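Local coordinates for protein NADPH-dependent nitro/flavin reductase (Bacillus subtilis, PDB 3N2S) that uses NADPH to reduce flavin mononucleotide, and also reduces nitroaromatic compounds, quinones and azo dyes, working as a homodimer that binds FMN, at residues A37-S41 against Y42-Y46; I27-L30 against V31-Q35; C80-L83 against Y84-Q87; V181-E184 against N185-V189; H86-L89 against A90-K93. All coordinates share one frame; numbering follows the deposited sequence.

How the contacts relate
Following the chain from its N terminus, contact 2 comes first, two neighbouring spans of helix 24-35. Contact 1 closes the loop that leads from this helix to strand 46-51 and lines the FMN site; the two touch where Y46 OH packs on CA of Q35. Contact 3 turns strand 75-82 into helix 84-92, and contact 5 continues that helix, sharing H86 and Q87. Loop and turn are joined by H86 NE2 to V43 O and by D82 N to A45 O. Contact 4, much later, stands about 43 Å from contact 5, centre to centre. All five follow in series or overlap, none nests or crosses, and every one reaches the second subunit.

Contact 1. Residues A37-S41 against Y42-Y46; sequences ASTSS and YVQAY. With FMN (flavin mononucleotide), chain G.
T39 OG1 takes the amide hydrogen of Q44 N at 2.7 Å, and the same hydroxyl is hydrogen-bonded to D113 OD2 of helix 104-127. This is the loop between helix 24-35 and strand 46-51 of the nitroreductase fold, and its residues S38, T39 and S40 belong to the FMN pocket. With OG1 anti to the backbone N (chi1 165°), the hydroxyl faces Q44, while CG2 packs against Q44 CG at 3.7 Å and comes up to the edge of the Y42 ring. Two backbone bonds tighten the bend: Y42 N gives its hydrogen to T39 O from above the carbonyl plane, and V43 N reaches S40 O at 3.0 Å in a nearly straight bond. Both methyls of V43 also come close to S40 O, CG2 the nearer of the two.

The side chain of Q44 folds back on the turn, where NE2 donates to Y42 O at 3.2 Å along an almost linear path, with the acceptor in the amide plane. The second subunit engages both amide ends, L176 N binding OE1 and Y201 OH binding NE2; it also receives Y42 OH at P174 O. A water links A37 O to Y46 OH.

Toward the flavin, T39 N donates to O3' of the FMN ribityl chain at 3.1 Å. This FMN is also hydrogen-bonded to the second subunit, by S13, R15 and G136 among others. At the dimethylbenzene end of the isoalloxazine, S40 OG lies 3.2 Å from FMN C7.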
# COMPACT_ATOMS: atom_id res chain seq x y z
N ALA A 37 -10.10 -4.80 1.06
CA ALA A 37 -8.69 -5.20 0.98
C ALA A 37 -8.28 -5.97 2.23
O ALA A 37 -8.84 -5.77 3.31
CB ALA A 37 -7.79 -3.96 0.84
N SER A 38 -7.28 -6.85 2.10
CA SER A 38 -6.68 -7.56 3.23
C SER A 38 -6.17 -6.50 4.22
O SER A 38 -5.87 -5.36 3.82
CB SER A 38 -5.48 -8.39 2.76
OG SER A 38 -5.90 -9.43 1.90
N THR A 39 -6.07 -6.88 5.48
CA THR A 39 -5.65 -6.01 6.56
C THR A 39 -4.86 -6.81 7.61
O THR A 39 -5.35 -7.84 8.07
CB THR A 39 -6.86 -5.25 7.15
OG1 THR A 39 -6.46 -4.70 8.40
CG2 THR A 39 -8.09 -6.17 7.38
N SER A 40 -3.64 -6.36 7.95
CA SER A 40 -2.76 -7.03 8.93
C SER A 40 -3.48 -7.23 10.26
O SER A 40 -3.99 -6.26 10.82
CB SER A 40 -1.51 -6.20 9.20
OG SER A 40 -0.72 -6.00 8.05
N SER A 41 -3.57 -8.49 10.72
CA SER A 41 -4.22 -8.89 11.96
C SER A 41 -5.63 -8.32 12.14
O SER A 41 -6.02 -8.05 13.28
CB SER A 41 -3.34 -8.58 13.16
OG SER A 41 -2.14 -9.33 13.06
N TYR A 42 -6.34 -8.05 11.02
CA TYR A 42 -7.73 -7.55 10.99
C TYR A 42 -7.85 -6.14 11.60
O TYR A 42 -8.97 -5.68 11.89
CB TYR A 42 -8.58 -8.56 11.81
CG TYR A 42 -10.06 -8.69 11.54
CD1 TYR A 42 -10.63 -8.14 10.39
CD2 TYR A 42 -10.88 -9.42 12.39
CE1 TYR A 42 -11.99 -8.31 10.11
CE2 TYR A 42 -12.23 -9.60 12.12
CZ TYR A 42 -12.79 -9.03 10.99
OH TYR A 42 -14.11 -9.26 10.72
N VAL A 43 -6.72 -5.44 11.80
CA VAL A 43 -6.68 -4.12 12.45
C VAL A 43 -7.35 -2.98 11.71
O VAL A 43 -7.79 -2.03 12.37
CB VAL A 43 -5.30 -3.73 13.05
CG1 VAL A 43 -4.71 -4.87 13.88
CG2 VAL A 43 -4.32 -3.32 11.96
N GLN A 44 -7.40 -3.05 10.36
CA GLN A 44 -8.01 -2.02 9.50
C GLN A 44 -7.53 -0.62 9.94
O GLN A 44 -8.33 0.26 10.26
CB GLN A 44 -9.56 -2.13 9.54
CG GLN A 44 -10.08 -3.46 9.02
CD GLN A 44 -11.49 -3.78 9.50
OE1 GLN A 44 -12.47 -3.32 8.95
NE2 GLN A 44 -11.61 -4.62 10.49
N ALA A 45 -6.20 -0.46 9.98
CA ALA A 45 -5.53 0.72 10.54
C ALA A 45 -5.51 1.95 9.62
O ALA A 45 -4.47 2.57 9.41
CB ALA A 45 -4.12 0.35 11.01
N TYR A 46 -6.69 2.34 9.13
CA TYR A 46 -6.80 3.49 8.23
C TYR A 46 -8.15 4.19 8.35
O TYR A 46 -9.12 3.62 8.87
CB TYR A 46 -6.56 3.05 6.76
CG TYR A 46 -7.51 1.98 6.29
CD1 TYR A 46 -8.72 2.31 5.68
CD2 TYR A 46 -7.24 0.63 6.52
CE1 TYR A 46 -9.64 1.33 5.33
CE2 TYR A 46 -8.15 -0.36 6.17
CZ TYR A 46 -9.35 -0.01 5.58
OH TYR A 46 -10.24 -0.99 5.24
N1 FMN G . -2.56 -13.69 7.39
C2 FMN G . -1.82 -14.76 7.81
O2 FMN G . -2.34 -15.87 7.98
N3 FMN G . -0.50 -14.60 8.10
C4 FMN G . 0.25 -13.49 7.96
O4 FMN G . 1.42 -13.43 8.22
C4A FMN G . -0.50 -12.32 7.45
N5 FMN G . 0.14 -11.18 7.21
C5A FMN G . -0.60 -10.14 6.61
C6 FMN G . 0.13 -8.97 6.26
C7 FMN G . -0.49 -7.93 5.57
C7M FMN G . 0.32 -6.73 5.14
C8 FMN G . -1.94 -8.00 5.29
C8M FMN G . -2.64 -6.93 4.61
C9 FMN G . -2.66 -9.15 5.68
C9A FMN G . -2.02 -10.23 6.35
N10 FMN G . -2.66 -11.45 6.66
C10 FMN G . -1.98 -12.52 7.17
C1' FMN G . -4.10 -11.62 6.35
C2' FMN G . -4.95 -10.87 7.36
O2' FMN G . -4.93 -11.64 8.56
C3' FMN G . -6.37 -10.83 6.80
O3' FMN G . -6.35 -10.00 5.63
C4' FMN G . -7.41 -10.28 7.85
O4' FMN G . -7.60 -11.26 8.89
C5' FMN G . -8.79 -10.01 7.17
O5' FMN G . -9.24 -11.26 6.65
P FMN G . -9.64 -11.39 5.10
O1P FMN G . -9.88 -12.90 4.94
O2P FMN G . -8.37 -11.11 4.23
O3P FMN G . -10.76 -10.45 4.69
O HOH W 1 -8.91 -3.26 4.85

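Contact 2. Residues I27-L30 against V31-Q35; sequences IDTL and VKSAQ
The aliphatic chain of K32 passes at a slant across D28, one helical turn back on helix 24-35. Its CB rests 3.5 Å from D28 O, the carbonyl that also accepts the backbone hydrogen of K32 N. CG stays close to that oxygen, and CD then moves on to the carboxylate, 3.3 Å from D28 OD2. The chain bends at chi3 (66°), and the ammonium NZ ends 4.4 Å from D28 OD2, too far for a salt bridge but near enough for the opposite charges probably to favour each other. The D28 carboxylate, swung opposite the backbone N (chi1 -175°), brings OD2 to the lysine chain. Its other oxygen, OD1, makes a salt bridge with K178 of the second subunit.

S33 is bound differently. Its OG donates to T29 O at 2.8 Å, and its backbone N reaches the same oxygen from the opposite face of the carbonyl plane; one acceptor thus serves two donors, and the serine hydroxyl is turned back onto its own helix. V31 CG2 lies 3.3 Å from I27 O and, more loosely, touches I27 CG2.

I27 and V31 both lean on Y182 of the second subunit. L30 is buried against M121, A124 and A125 of helix 104-127 and F77 of strand 75-82, S33 touches A124, and A34 touches I48 of strand 46-51, so the helix packs between the long helix, the sheet and the dimer partner.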
# COMPACT_ATOMS: atom_id res chain seq x y z
N ILE A 27 -19.57 6.71 -4.53
CA ILE A 27 -18.72 6.93 -3.34
C ILE A 27 -18.85 5.72 -2.41
O ILE A 27 -17.84 5.20 -1.91
CB ILE A 27 -19.06 8.27 -2.62
CG1 ILE A 27 -18.65 9.49 -3.51
CG2 ILE A 27 -18.41 8.35 -1.21
CD1 ILE A 27 -19.27 10.83 -3.11
N ASP A 28 -20.11 5.27 -2.18
CA ASP A 28 -20.36 4.11 -1.34
C ASP A 28 -19.62 2.86 -1.85
O ASP A 28 -18.94 2.19 -1.07
CB ASP A 28 -21.86 3.84 -1.21
CG ASP A 28 -22.15 2.72 -0.25
OD1 ASP A 28 -22.00 2.93 0.96
OD2 ASP A 28 -22.45 1.60 -0.73
N THR A 29 -19.71 2.58 -3.16
CA THR A 29 -19.07 1.43 -3.82
C THR A 29 -17.53 1.53 -3.68
O THR A 29 -16.90 0.54 -3.35
CB THR A 29 -19.55 1.33 -5.27
OG1 THR A 29 -20.95 1.09 -5.26
CG2 THR A 29 -18.86 0.23 -6.05
N LEU A 30 -16.97 2.74 -3.91
CA LEU A 30 -15.53 3.00 -3.80
C LEU A 30 -15.02 2.73 -2.38
O LEU A 30 -13.99 2.06 -2.22
CB LEU A 30 -15.21 4.43 -4.24
CG LEU A 30 -15.36 4.73 -5.73
CD1 LEU A 30 -15.09 6.17 -6.01
CD2 LEU A 30 -14.48 3.83 -6.57
N VAL A 31 -15.74 3.22 -1.36
CA VAL A 31 -15.39 3.02 0.05
C VAL A 31 -15.46 1.53 0.43
O VAL A 31 -14.51 1.00 1.00
CB VAL A 31 -16.22 3.93 1.00
CG1 VAL A 31 -15.98 3.56 2.47
CG2 VAL A 31 -15.91 5.41 0.75
N LYS A 32 -16.56 0.85 0.08
CA LYS A 32 -16.71 -0.60 0.35
C LYS A 32 -15.59 -1.40 -0.34
O LYS A 32 -15.08 -2.36 0.24
CB LYS A 32 -18.09 -1.12 -0.12
CG LYS A 32 -19.25 -0.65 0.78
CD LYS A 32 -20.62 -1.04 0.21
CE LYS A 32 -20.90 -2.52 0.15
NZ LYS A 32 -22.05 -2.83 -0.74
N SER A 33 -15.24 -1.02 -1.58
CA SER A 33 -14.18 -1.69 -2.33
C SER A 33 -12.84 -1.54 -1.61
O SER A 33 -12.12 -2.53 -1.45
CB SER A 33 -14.07 -1.11 -3.74
OG SER A 33 -15.23 -1.45 -4.49
N ALA A 34 -12.54 -0.32 -1.14
CA ALA A 34 -11.34 -0.01 -0.36
C ALA A 34 -11.30 -0.89 0.89
O ALA A 34 -10.30 -1.57 1.13
CB ALA A 34 -11.37 1.47 0.05
N GLN A 35 -12.42 -0.93 1.66
CA GLN A 35 -12.49 -1.71 2.89
C GLN A 35 -12.28 -3.20 2.71
O GLN A 35 -11.80 -3.85 3.62
CB GLN A 35 -13.83 -1.46 3.61
CG GLN A 35 -13.99 -0.05 4.15
CD GLN A 35 -15.19 -0.01 5.04
OE1 GLN A 35 -15.11 -0.27 6.25
NE2 GLN A 35 -16.31 0.38 4.46

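Contact 3. Residues C80-L83 against Y84-Q87; sequences CADL and YRHQ
D82 OD1 takes the hydrogen of R85 N at 3.1 Å; D82, the last residue of strand 75-82, thus supplies a side-chain capping bond to the start of helix 84-92. The amide of R85 meets OD1 on its syn side, 17° out of the carboxylate plane. Y84 N is nearer, at 2.9 Å, but bent enough to count only as a weak bond. A chi1 of -173° carries the carboxylate forward to these amides. A backbone bond from Q87 N to L83 O, 3.0 Å, continues into the helix.

The charge pairing is looser. D82 OD2 lies over one face of the R85 guanidinium, 3.7 Å from NH2, a long salt bridge in which charge alone acts and no N-H points at the oxygen. Hydrogen-bonding partners outside the turn hold both groups: OD2 is bonded to S47 OG and to Y187 OH of the second subunit, while the guanidinium donates to Y46 O and to A180 O of the second subunit.

In the van der Waals packing, H86 turns its ring back against the strand end. CE1 comes edge-on to D82 O at 3.3 Å, and L83 CD2 packs 3.9 Å from H86 ND1. The other ring nitrogen, NE2, is hydrogen-bonded to V43 O.

In this buried turn the carboxylate divides its oxygens: OD1 serves the helix start, while OD2 is shared between S47, the R85 charge and Y187 of the second subunit. The positive end of the helix dipole and R85 would probably both stabilise its negative charge.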
# COMPACT_ATOMS: atom_id res chain seq x y z
N CYS A 80 -5.63 8.06 5.26
CA CYS A 80 -4.84 8.27 6.49
C CYS A 80 -4.46 6.98 7.13
O CYS A 80 -5.31 6.10 7.23
CB CYS A 80 -5.61 9.12 7.50
SG CYS A 80 -6.25 10.68 6.87
N ALA A 81 -3.25 6.93 7.73
CA ALA A 81 -2.86 5.86 8.64
C ALA A 81 -3.67 6.22 9.89
O ALA A 81 -3.75 7.41 10.24
CB ALA A 81 -1.36 5.92 8.92
N ASP A 82 -4.36 5.25 10.49
CA ASP A 82 -5.21 5.53 11.65
C ASP A 82 -5.03 4.50 12.76
O ASP A 82 -5.44 3.36 12.62
CB ASP A 82 -6.71 5.62 11.24
CG ASP A 82 -7.70 6.08 12.31
OD1 ASP A 82 -7.42 5.88 13.51
OD2 ASP A 82 -8.80 6.54 11.95
N LEU A 83 -4.46 4.95 13.88
CA LEU A 83 -4.32 4.14 15.10
C LEU A 83 -5.10 4.80 16.26
O LEU A 83 -5.12 4.30 17.39
CB LEU A 83 -2.85 3.90 15.43
CG LEU A 83 -2.10 2.99 14.42
CD1 LEU A 83 -0.63 2.96 14.67
CD2 LEU A 83 -2.68 1.58 14.40
N TYR A 84 -5.78 5.90 15.94
CA TYR A 84 -6.63 6.64 16.89
C TYR A 84 -7.85 5.79 17.28
O TYR A 84 -8.24 5.76 18.45
CB TYR A 84 -7.05 7.97 16.29
CG TYR A 84 -8.06 8.76 17.11
CD1 TYR A 84 -7.65 9.60 18.13
CD2 TYR A 84 -9.41 8.71 16.80
CE1 TYR A 84 -8.57 10.37 18.85
CE2 TYR A 84 -10.35 9.47 17.51
CZ TYR A 84 -9.91 10.31 18.53
OH TYR A 84 -10.83 11.04 19.25
N ARG A 85 -8.43 5.09 16.29
CA ARG A 85 -9.56 4.17 16.48
C ARG A 85 -9.21 3.14 17.57
O ARG A 85 -10.00 2.92 18.49
CB ARG A 85 -9.84 3.44 15.14
CG ARG A 85 -10.99 2.40 15.18
CD ARG A 85 -11.25 1.76 13.82
NE ARG A 85 -11.62 2.77 12.82
CZ ARG A 85 -10.89 3.07 11.74
NH1 ARG A 85 -9.77 2.40 11.48
NH2 ARG A 85 -11.27 4.04 10.93
N HIS A 86 -7.99 2.59 17.50
CA HIS A 86 -7.43 1.58 18.41
C HIS A 86 -7.15 2.20 19.78
O HIS A 86 -7.49 1.59 20.80
CB HIS A 86 -6.20 0.91 17.74
CG HIS A 86 -6.49 0.53 16.32
ND1 HIS A 86 -6.48 1.48 15.29
CD2 HIS A 86 -6.91 -0.65 15.81
CE1 HIS A 86 -6.86 0.83 14.20
NE2 HIS A 86 -7.11 -0.46 14.46
N GLN A 87 -6.60 3.43 19.81
CA GLN A 87 -6.38 4.16 21.06
C GLN A 87 -7.72 4.35 21.79
O GLN A 87 -7.81 4.04 22.97
CB GLN A 87 -5.76 5.55 20.78
CG GLN A 87 -5.37 6.29 22.07
CD GLN A 87 -5.16 7.77 21.88
OE1 GLN A 87 -5.70 8.41 20.97
NE2 GLN A 87 -4.40 8.35 22.79

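Contact 4. Residues V181-E184 against N185-V189; sequences VYHE and NTYNV
H183 and Y187 stack face to face across the bend that ends strand 182-184, ring centroids 4.2 Å apart and planes 22° from parallel. The imidazole sits with CE1 over the centre of the phenol ring, 3.6 Å above its plane; seen from the histidine, Y187 CD2 lies over the face but displaced toward the rim. Both side chains point the same way. ND1 accepts the hydrogen of N188 N at 3.0 Å, an almost straight bond (175°) although the donor stands well out of the ring plane; N188 CB lies at the ring edge. H183 CB completes the tight part, 3.3 Å from T186 O.

Strand 182-184 pairs in parallel with a strand of the second subunit and carries the sheet across the dimer interface. H183 NE2 is hydrogen-bonded to S47 OG of that subunit.

The looser side is at E184, which is exposed, its chain extended beyond CG; here a single backbone bond, T186 N to E184 O at 2.8 Å, spans the turn. N185 next to it is held to the second subunit, its OD1 accepting from S52 N and D53 N there.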
# COMPACT_ATOMS: atom_id res chain seq x y z
N VAL A 181 12.52 -5.57 -11.80
CA VAL A 181 11.63 -5.62 -10.62
C VAL A 181 11.47 -7.02 -10.04
O VAL A 181 11.37 -7.16 -8.82
CB VAL A 181 10.27 -4.96 -10.98
CG1 VAL A 181 9.21 -5.18 -9.89
CG2 VAL A 181 10.46 -3.47 -11.23
N TYR A 182 11.40 -8.03 -10.91
CA TYR A 182 11.14 -9.42 -10.51
C TYR A 182 12.42 -10.23 -10.47
O TYR A 182 13.19 -10.22 -11.44
CB TYR A 182 10.09 -10.06 -11.46
CG TYR A 182 9.72 -11.48 -11.07
CD1 TYR A 182 8.97 -11.74 -9.93
CD2 TYR A 182 10.18 -12.57 -11.82
CE1 TYR A 182 8.60 -13.04 -9.59
CE2 TYR A 182 9.87 -13.88 -11.45
CZ TYR A 182 9.08 -14.11 -10.33
OH TYR A 182 8.75 -15.39 -9.95
N HIS A 183 12.68 -10.89 -9.34
CA HIS A 183 13.91 -11.65 -9.09
C HIS A 183 13.50 -13.07 -8.73
O HIS A 183 12.51 -13.26 -8.04
CB HIS A 183 14.70 -11.04 -7.88
CG HIS A 183 14.90 -9.55 -7.95
ND1 HIS A 183 16.10 -9.00 -8.35
CD2 HIS A 183 14.03 -8.54 -7.66
CE1 HIS A 183 15.94 -7.69 -8.31
NE2 HIS A 183 14.70 -7.36 -7.93
N GLU A 184 14.26 -14.07 -9.18
CA GLU A 184 13.92 -15.45 -8.86
C GLU A 184 14.74 -15.92 -7.70
O GLU A 184 15.98 -15.94 -7.80
CB GLU A 184 14.09 -16.37 -10.09
CG GLU A 184 12.96 -16.18 -11.09
CD GLU A 184 12.70 -17.26 -12.12
OE1 GLU A 184 11.91 -16.97 -13.05
OE2 GLU A 184 13.16 -18.40 -11.95
N ASN A 185 14.06 -16.25 -6.58
CA ASN A 185 14.61 -16.77 -5.33
C ASN A 185 15.45 -15.85 -4.48
O ASN A 185 15.31 -15.86 -3.25
CB ASN A 185 15.29 -18.14 -5.52
CG ASN A 185 14.30 -19.19 -5.93
OD1 ASN A 185 13.27 -19.38 -5.28
ND2 ASN A 185 14.53 -19.84 -7.06
N THR A 186 16.36 -15.10 -5.12
CA THR A 186 17.22 -14.14 -4.43
C THR A 186 17.23 -12.85 -5.23
O THR A 186 16.95 -12.88 -6.42
CB THR A 186 18.68 -14.67 -4.28
OG1 THR A 186 19.19 -14.99 -5.57
CG2 THR A 186 18.79 -15.87 -3.32
N TYR A 187 17.58 -11.73 -4.57
CA TYR A 187 17.69 -10.42 -5.21
C TYR A 187 18.90 -10.47 -6.15
O TYR A 187 19.98 -10.92 -5.75
CB TYR A 187 17.94 -9.32 -4.16
CG TYR A 187 17.75 -7.92 -4.70
CD1 TYR A 187 18.77 -7.28 -5.40
CD2 TYR A 187 16.56 -7.23 -4.50
CE1 TYR A 187 18.59 -5.99 -5.92
CE2 TYR A 187 16.37 -5.94 -5.00
CZ TYR A 187 17.40 -5.32 -5.70
OH TYR A 187 17.22 -4.05 -6.19
N ASN A 188 18.72 -10.02 -7.40
CA ASN A 188 19.79 -10.02 -8.39
C ASN A 188 20.64 -8.75 -8.25
O ASN A 188 20.17 -7.66 -8.58
CB ASN A 188 19.22 -10.17 -9.81
CG ASN A 188 20.28 -10.28 -10.89
OD1 ASN A 188 21.49 -10.32 -10.65
ND2 ASN A 188 19.85 -10.36 -12.13
N VAL A 189 21.90 -8.91 -7.79
CA VAL A 189 22.84 -7.80 -7.60
C VAL A 189 23.88 -7.72 -8.74
O VAL A 189 24.82 -6.92 -8.66
CB VAL A 189 23.52 -7.78 -6.18
CG1 VAL A 189 22.49 -7.58 -5.08
CG2 VAL A 189 24.35 -9.04 -5.93

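Contact 5. Residues H86-L89 against A90-K93; sequences HQQL and AEEK
The last turns of helix 84-92 bring Q88 and E91 together, with the Q88 chain bent at chi2 (-61°) so that its amide turns forward along the helix toward E91. Q88 NE2 stands 3.2 Å from E91 OE1, the amide and carboxylate planes turned 72° to each other. E91 reaches the other glutamine as well: its chain runs beside that of Q87, and OE2 lies 3.6 Å from Q87 CG.

A water is held on this side of the helix by three groups. It accepts from Q88 NE2 at 2.8 Å and donates to Q88 O at 2.7 Å and to E92 OE2 at 2.9 Å, tying one glutamine's amide and carbonyl to the acid one turn ahead. The helical backbone bonds run on, A90 N to H86 O and E91 N to Q87 O, and at the C-terminal end E92 N adds a weak second bond to L89 O beside its regular one to Q88 O. The helix runs along the second subunit, where L89 packs on W221, Q88 on F194, and E92 OE1 makes a salt bridge with R195. A90 CB lies 3.6 Å from H86 O.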
# COMPACT_ATOMS: atom_id res chain seq x y z
N HIS A 86 -7.99 2.59 17.50
CA HIS A 86 -7.43 1.58 18.41
C HIS A 86 -7.15 2.20 19.78
O HIS A 86 -7.49 1.59 20.80
CB HIS A 86 -6.20 0.91 17.74
CG HIS A 86 -6.49 0.53 16.32
ND1 HIS A 86 -6.48 1.48 15.29
CD2 HIS A 86 -6.91 -0.65 15.81
CE1 HIS A 86 -6.86 0.83 14.20
NE2 HIS A 86 -7.11 -0.46 14.46
N GLN A 87 -6.60 3.43 19.81
CA GLN A 87 -6.38 4.16 21.06
C GLN A 87 -7.72 4.35 21.79
O GLN A 87 -7.81 4.04 22.97
CB GLN A 87 -5.76 5.55 20.78
CG GLN A 87 -5.37 6.29 22.07
CD GLN A 87 -5.16 7.77 21.88
OE1 GLN A 87 -5.70 8.41 20.97
NE2 GLN A 87 -4.40 8.35 22.79
N GLN A 88 -8.75 4.87 21.08
CA GLN A 88 -10.08 5.13 21.65
C GLN A 88 -10.87 3.88 22.04
O GLN A 88 -11.55 3.87 23.06
CB GLN A 88 -10.90 6.03 20.73
CG GLN A 88 -10.40 7.48 20.60
CD GLN A 88 -10.36 8.33 21.86
OE1 GLN A 88 -9.56 9.27 21.96
NE2 GLN A 88 -11.25 8.08 22.82
N LEU A 89 -10.74 2.82 21.23
CA LEU A 89 -11.34 1.49 21.44
C LEU A 89 -10.87 0.98 22.83
O LEU A 89 -11.69 0.57 23.64
CB LEU A 89 -10.83 0.59 20.27
CG LEU A 89 -10.93 -0.91 20.29
CD1 LEU A 89 -10.79 -1.41 18.88
CD2 LEU A 89 -9.80 -1.53 21.10
N ALA A 90 -9.56 1.10 23.10
CA ALA A 90 -8.95 0.67 24.36
C ALA A 90 -9.40 1.53 25.54
O ALA A 90 -9.69 0.98 26.61
CB ALA A 90 -7.44 0.67 24.23
N GLU A 91 -9.52 2.87 25.34
CA GLU A 91 -9.99 3.80 26.38
C GLU A 91 -11.41 3.47 26.83
O GLU A 91 -11.73 3.65 28.01
CB GLU A 91 -9.89 5.27 25.93
CG GLU A 91 -8.47 5.82 25.93
CD GLU A 91 -8.31 7.20 25.33
OE1 GLU A 91 -9.31 7.97 25.31
OE2 GLU A 91 -7.18 7.54 24.91
N GLU A 92 -12.25 2.96 25.92
CA GLU A 92 -13.62 2.52 26.20
C GLU A 92 -13.63 1.34 27.18
O GLU A 92 -14.59 1.17 27.93
CB GLU A 92 -14.33 2.11 24.90
CG GLU A 92 -14.94 3.27 24.13
CD GLU A 92 -15.79 4.22 24.96
OE1 GLU A 92 -16.72 3.74 25.65
OE2 GLU A 92 -15.51 5.44 24.95
N LYS A 93 -12.56 0.53 27.17
CA LYS A 93 -12.37 -0.64 28.02
C LYS A 93 -11.49 -0.32 29.23
O LYS A 93 -11.05 -1.23 29.94
CB LYS A 93 -11.82 -1.83 27.19
CG LYS A 93 -12.65 -2.20 25.96
CD LYS A 93 -13.99 -2.86 26.30
CE LYS A 93 -14.87 -3.04 25.09
NZ LYS A 93 -15.52 -1.77 24.66
O HOH W 2 -13.01 6.02 23.59